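MJ fibrillarin homologue (PDB 1FBN) probably methylates ribose 2'-hydroxyls in rRNA and tRNA, using S-adenosyl-L-methionine at sites chosen by a guide RNA. Local coordinates at residues E8-I13 with A61-G66; L67-I72 with M222-W227. All coordinates share one frame; numbering follows the deposited sequence.

Contact 1. Residues E8-I13 with A61-G66; sequences EIFENI and AAIIKG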
loop_
_atom_site.group_PDB
_atom_site.type_symbol
_atom_site.label_atom_id
_atom_site.label_comp_id
_atom_site.label_asym_id
_atom_site.label_seq_id
_atom_site.Cartn_x
_atom_site.Cartn_y
_atom_site.Cartn_z
ATOM N N GLU A 8 -13.765 8.823 10.797
ATOM C CA GLU A 8 -12.363 8.792 10.432
ATOM C C GLU A 8 -11.560 7.883 11.348
ATOM O O GLU A 8 -11.729 7.911 12.572
ATOM C CB GLU A 8 -11.778 10.201 10.478
ATOM C CG GLU A 8 -10.289 10.260 10.171
ATOM C CD GLU A 8 -9.744 11.674 10.129
ATOM O OE1 GLU A 8 -10.451 12.613 10.557
ATOM O OE2 GLU A 8 -8.599 11.847 9.663
ATOM N N ILE A 9 -10.739 7.035 10.734
ATOM C CA ILE A 9 -9.847 6.135 11.457
ATOM C C ILE A 9 -8.452 6.485 10.957
ATOM O O ILE A 9 -8.315 7.046 9.870
ATOM C CB ILE A 9 -10.165 4.640 11.206
ATOM C CG1 ILE A 9 -10.255 4.344 9.709
ATOM C CG2 ILE A 9 -11.447 4.248 11.935
ATOM C CD1 ILE A 9 -10.480 2.878 9.395
ATOM N N PHE A 10 -7.426 6.196 11.755
ATOM C CA PHE A 10 -6.042 6.520 11.389
ATOM C C PHE A 10 -6.001 7.999 11.003
ATOM O O PHE A 10 -6.366 8.851 11.806
ATOM C CB PHE A 10 -5.566 5.625 10.235
ATOM C CG PHE A 10 -5.572 4.153 10.567
ATOM C CD1 PHE A 10 -4.785 3.656 11.605
ATOM C CD2 PHE A 10 -6.356 3.261 9.838
ATOM C CE1 PHE A 10 -4.778 2.291 11.910
ATOM C CE2 PHE A 10 -6.355 1.894 10.137
ATOM C CZ PHE A 10 -5.563 1.411 11.175
ATOM N N GLU A 11 -5.561 8.305 9.788
ATOM C CA GLU A 11 -5.545 9.686 9.318
ATOM C C GLU A 11 -6.020 9.731 7.869
ATOM O O GLU A 11 -5.375 9.185 6.974
ATOM C CB GLU A 11 -4.160 10.331 9.447
ATOM C CG GLU A 11 -4.167 11.811 9.041
ATOM C CD GLU A 11 -2.839 12.516 9.259
ATOM O OE1 GLU A 11 -2.380 12.586 10.419
ATOM O OE2 GLU A 11 -2.265 13.023 8.272
ATOM N N ASN A 12 -7.172 10.359 7.659
ATOM C CA ASN A 12 -7.771 10.496 6.335
ATOM C C ASN A 12 -8.228 9.170 5.708
ATOM O O ASN A 12 -8.185 8.993 4.492
ATOM C CB ASN A 12 -6.838 11.271 5.392
ATOM C CG ASN A 12 -7.594 12.016 4.290
ATOM O OD1 ASN A 12 -6.995 12.466 3.305
ATOM N ND2 ASN A 12 -8.907 12.157 4.455
ATOM N N ILE A 13 -8.621 8.227 6.562
ATOM C CA ILE A 13 -9.160 6.934 6.139
ATOM C C ILE A 13 -10.506 6.881 6.866
ATOM O O ILE A 13 -10.632 7.405 7.974
ATOM C CB ILE A 13 -8.267 5.738 6.559
ATOM C CG1 ILE A 13 -6.900 5.840 5.881
ATOM C CG2 ILE A 13 -8.922 4.420 6.144
ATOM C CD1 ILE A 13 -5.981 4.704 6.208
ATOM N N ALA A 61 -7.340 -4.949 2.661
ATOM C CA ALA A 61 -7.475 -6.253 3.304
ATOM C C ALA A 61 -6.773 -6.259 4.662
ATOM O O ALA A 61 -7.307 -6.787 5.638
ATOM C CB ALA A 61 -6.899 -7.343 2.408
ATOM N N ALA A 62 -5.584 -5.657 4.710
ATOM C CA ALA A 62 -4.795 -5.579 5.934
ATOM C C ALA A 62 -5.531 -4.766 6.991
ATOM O O ALA A 62 -5.574 -5.155 8.158
ATOM C CB ALA A 62 -3.425 -4.974 5.651
ATOM N N ILE A 63 -6.115 -3.642 6.578
ATOM C CA ILE A 63 -6.863 -2.792 7.499
ATOM C C ILE A 63 -8.108 -3.531 8.002
ATOM O O ILE A 63 -8.368 -3.562 9.204
ATOM C CB ILE A 63 -7.265 -1.447 6.841
ATOM C CG1 ILE A 63 -6.012 -0.626 6.522
ATOM C CG2 ILE A 63 -8.171 -0.646 7.769
ATOM C CD1 ILE A 63 -6.284 0.638 5.733
ATOM N N ILE A 64 -8.845 -4.162 7.086
ATOM C CA ILE A 64 -10.055 -4.911 7.443
ATOM C C ILE A 64 -9.711 -6.037 8.421
ATOM O O ILE A 64 -10.456 -6.288 9.374
ATOM C CB ILE A 64 -10.764 -5.505 6.180
ATOM C CG1 ILE A 64 -11.387 -4.389 5.332
ATOM C CG2 ILE A 64 -11.843 -6.509 6.577
ATOM C CD1 ILE A 64 -12.580 -3.696 5.970
ATOM N N LYS A 65 -8.557 -6.672 8.210
ATOM C CA LYS A 65 -8.105 -7.770 9.059
ATOM C C LYS A 65 -7.384 -7.370 10.349
ATOM O O LYS A 65 -6.773 -8.221 11.004
ATOM C CB LYS A 65 -7.242 -8.751 8.257
ATOM C CG LYS A 65 -8.005 -9.547 7.197
ATOM C CD LYS A 65 -9.154 -10.362 7.794
ATOM C CE LYS A 65 -8.687 -11.303 8.911
ATOM N NZ LYS A 65 -7.603 -12.241 8.499
ATOM N N GLY A 66 -7.401 -6.080 10.682
ATOM C CA GLY A 66 -6.786 -5.643 11.928
ATOM C C GLY A 66 -5.486 -4.858 11.986
ATOM O O GLY A 66 -4.873 -4.792 13.051
#

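Contact 2. Residues L67-I72 with M222-W227; sequences LKVMPI and MFVGIW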
loop_
_atom_site.group_PDB
_atom_site.type_symbol
_atom_site.label_atom_id
_atom_site.label_comp_id
_atom_site.label_asym_id
_atom_site.label_seq_id
_atom_site.Cartn_x
_atom_site.Cartn_y
_atom_site.Cartn_z
ATOM N N LEU A 67 -5.053 -4.262 10.879
ATOM C CA LEU A 67 -3.823 -3.469 10.879
ATOM C C LEU A 67 -3.978 -2.352 11.913
ATOM O O LEU A 67 -4.995 -1.653 11.923
ATOM C CB LEU A 67 -3.592 -2.849 9.497
ATOM C CG LEU A 67 -2.322 -2.018 9.313
ATOM C CD1 LEU A 67 -1.111 -2.928 9.346
ATOM C CD2 LEU A 67 -2.365 -1.266 8.001
ATOM N N LYS A 68 -2.988 -2.208 12.796
ATOM C CA LYS A 68 -3.020 -1.173 13.838
ATOM C C LYS A 68 -2.054 -0.020 13.566
ATOM O O LYS A 68 -2.262 1.100 14.042
ATOM C CB LYS A 68 -2.724 -1.776 15.218
ATOM C CG LYS A 68 -3.678 -2.883 15.641
ATOM C CD LYS A 68 -5.115 -2.403 15.689
ATOM C CE LYS A 68 -6.051 -3.561 15.952
ATOM N NZ LYS A 68 -7.470 -3.156 15.826
ATOM N N VAL A 69 -0.987 -0.301 12.823
ATOM C CA VAL A 69 0.007 0.713 12.488
ATOM C C VAL A 69 -0.128 1.106 11.016
ATOM O O VAL A 69 0.222 0.331 10.125
ATOM C CB VAL A 69 1.455 0.201 12.736
ATOM C CG1 VAL A 69 2.462 1.325 12.521
ATOM C CG2 VAL A 69 1.584 -0.372 14.139
HETATM N N MSE A 70 -0.688 2.285 10.768
HETATM C CA MSE A 70 -0.849 2.798 9.408
HETATM C C MSE A 70 -0.100 4.127 9.356
HETATM O O MSE A 70 -0.625 5.168 9.757
HETATM C CB MSE A 70 -2.331 2.980 9.060
HETATM C CG MSE A 70 -2.577 3.644 7.707
HETATM SE SE MSE A 70 -1.737 2.831 6.342
HETATM C CE MSE A 70 -2.744 3.404 4.988
ATOM N N PRO A 71 1.161 4.092 8.892
ATOM C CA PRO A 71 2.050 5.252 8.772
ATOM C C PRO A 71 1.765 6.265 7.657
ATOM O O PRO A 71 2.273 7.384 7.700
ATOM C CB PRO A 71 3.419 4.601 8.613
ATOM C CG PRO A 71 3.105 3.374 7.826
ATOM C CD PRO A 71 1.865 2.853 8.509
ATOM N N ILE A 72 0.971 5.883 6.662
ATOM C CA ILE A 72 0.653 6.791 5.566
ATOM C C ILE A 72 -0.296 7.882 6.048
ATOM O O ILE A 72 -1.434 7.606 6.420
ATOM C CB ILE A 72 0.037 6.034 4.363
ATOM C CG1 ILE A 72 1.053 5.025 3.814
ATOM C CG2 ILE A 72 -0.394 7.023 3.270
ATOM C CD1 ILE A 72 0.525 4.139 2.704
HETATM N N MSE A 222 0.931 -9.009 5.578
HETATM C CA MSE A 222 1.389 -7.628 5.462
HETATM C C MSE A 222 2.302 -7.324 6.652
HETATM O O MSE A 222 1.893 -7.435 7.809
HETATM C CB MSE A 222 0.194 -6.658 5.455
HETATM C CG MSE A 222 0.546 -5.168 5.362
HETATM SE SE MSE A 222 1.197 -4.624 3.757
HETATM C CE MSE A 222 -0.300 -4.318 2.898
ATOM N N PHE A 223 3.556 -7.003 6.364
ATOM C CA PHE A 223 4.517 -6.654 7.402
ATOM C C PHE A 223 4.701 -5.139 7.415
ATOM O O PHE A 223 4.670 -4.489 6.367
ATOM C CB PHE A 223 5.884 -7.311 7.142
ATOM C CG PHE A 223 5.918 -8.791 7.407
ATOM C CD1 PHE A 223 6.169 -9.275 8.690
ATOM C CD2 PHE A 223 5.720 -9.701 6.374
ATOM C CE1 PHE A 223 6.225 -10.646 8.941
ATOM C CE2 PHE A 223 5.773 -11.077 6.613
ATOM C CZ PHE A 223 6.026 -11.549 7.899
ATOM N N VAL A 224 4.835 -4.581 8.615
ATOM C CA VAL A 224 5.071 -3.154 8.781
ATOM C C VAL A 224 6.251 -3.029 9.738
ATOM O O VAL A 224 6.282 -3.674 10.789
ATOM C CB VAL A 224 3.848 -2.413 9.365
ATOM C CG1 VAL A 224 4.173 -0.938 9.548
ATOM C CG2 VAL A 224 2.635 -2.567 8.449
ATOM N N GLY A 225 7.244 -2.240 9.348
ATOM C CA GLY A 225 8.409 -2.063 10.194
ATOM C C GLY A 225 8.964 -0.657 10.143
ATOM O O GLY A 225 8.777 0.054 9.153
ATOM N N ILE A 226 9.594 -0.236 11.237
ATOM C CA ILE A 226 10.205 1.091 11.310
ATOM C C ILE A 226 11.658 0.956 10.878
ATOM O O ILE A 226 12.367 0.060 11.341
ATOM C CB ILE A 226 10.163 1.682 12.737
ATOM C CG1 ILE A 226 8.721 1.777 13.221
ATOM C CG2 ILE A 226 10.793 3.072 12.751
ATOM C CD1 ILE A 226 8.541 2.598 14.491
ATOM N N TRP A 227 12.081 1.829 9.969
ATOM C CA TRP A 227 13.444 1.817 9.456
ATOM C C TRP A 227 14.418 2.441 10.446
ATOM O O TRP A 227 14.416 3.653 10.654
ATOM C CB TRP A 227 13.498 2.564 8.127
ATOM C CG TRP A 227 14.851 2.586 7.482
ATOM C CD1 TRP A 227 15.591 3.692 7.179
ATOM C CD2 TRP A 227 15.610 1.456 7.022
ATOM N NE1 TRP A 227 16.760 3.324 6.554
ATOM C CE2 TRP A 227 16.798 1.960 6.445
ATOM C CE3 TRP A 227 15.400 0.069 7.037
ATOM C CZ2 TRP A 227 17.773 1.124 5.888
ATOM C CZ3 TRP A 227 16.370 -0.760 6.482
ATOM C CH2 TRP A 227 17.541 -0.228 5.915
#

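Contact 1. Residues E8-I13 with A61-G66
The flat group here is the Phe10 ring, and Ile63 meets it at the edge rather than over a face: the branch methyl CG2 of Ile63 lies close to the ring plane, 3.9 Å from CE2 of Phe10. The two side chains run alongside and antiparallel, so that ring edge and methyl pass rather than meet head-on. With CG beside its backbone N (chi1 -61°), Phe10 carries the ring out of the hairpin turn toward the helix.

The second branch of Ile63 is used separately. Ile63 CD1 meets Ile13 CD1 tip to tip at 4.1 Å, so one helical isoleucine serves both the turn and the strand that follows it; Ile63 also touches Ile25 of the same sheet. The contact across the segments is wholly apolar.

Polar atoms are busy within each segment instead. On the turn side, the backbone N of Asn12 donates a nearly straight bond to Glu8 OE2 (2.9 Å), arriving on the anti side of the carboxylate, and Ile9 N bonds to Ile13 O. On the helix side, Gly66, at positive phi, is the C-prime residue of a Schellman motif, with Gly66 N on Ile63 O at 3.1 Å. The whole is a beta-hairpin turn, joining strands 5-9 and 13-17 of the N-terminal antiparallel sheet, packed against the C-terminal end of helix 58-64.

Contact 2. Residues L67-I72 with M222-W227
Val224 faces Leu67 and Val69 where the irregular segment 67-72 passes over strand 220-227, an antiparallel member of the seven-stranded mixed sheet of the Rossmann-like methyltransferase fold.

The apolar contacts are shared between the two methyls of Val224. Val224 CG2 lies 3.9 Å from Leu67 CD1, the two side chains crossing at about a right angle. Val224 CG1 lies 4.1 Å from Val69 CG1. Leu67 has CG anti to its nitrogen (chi1 -178°), which turns its branch toward the sheet, where it also touches Asp209 and Val211 of strand 205-212. Pro71 packs on Tyr173 and Val146, while Met70, a selenomethionine here, leaves the backbone on the side away from the strand and touches Leu59 of helix 58-64.

Hydrogen bonds tie each segment to neighbouring strands. For the loop this is strand 205-212: Asp209 OD2 accepts from both Lys68 N and Val69 N, tying the two consecutive amides to one carboxylate oxygen. The same strand pairs through its backbone with Val224, and strand 172-179 does so with Phe223 and Gly225 on the other flank.

One polar atom is left without a partner: Val69 O is buried against the valine methyls, 4.1 Å from Val224 CG2 and 4.2 Å from Val224 CG1.

In the fold
Contact 1 runs straight into contact 2, since Leu67 follows Gly66, and their centres lie 11 Å apart. Leu67 N probably bonds to Ala62 O at 2.9 Å, the second bond of the helix-ending motif, so the loop starts directly from the helix cap. Phe10 bridges the two as well: Phe10 CD1 packs 3.6 Å from Met70 CB. Together the contacts connect the N-terminal sheet, through helix 58-64 and loop 67-72, to the mixed sheet. Both are near Thr88, a predicted S-adenosyl-L-methionine-binding residue, whose side chain is about 9 Å from that of Ile63 and about 10 Å from that of Leu67.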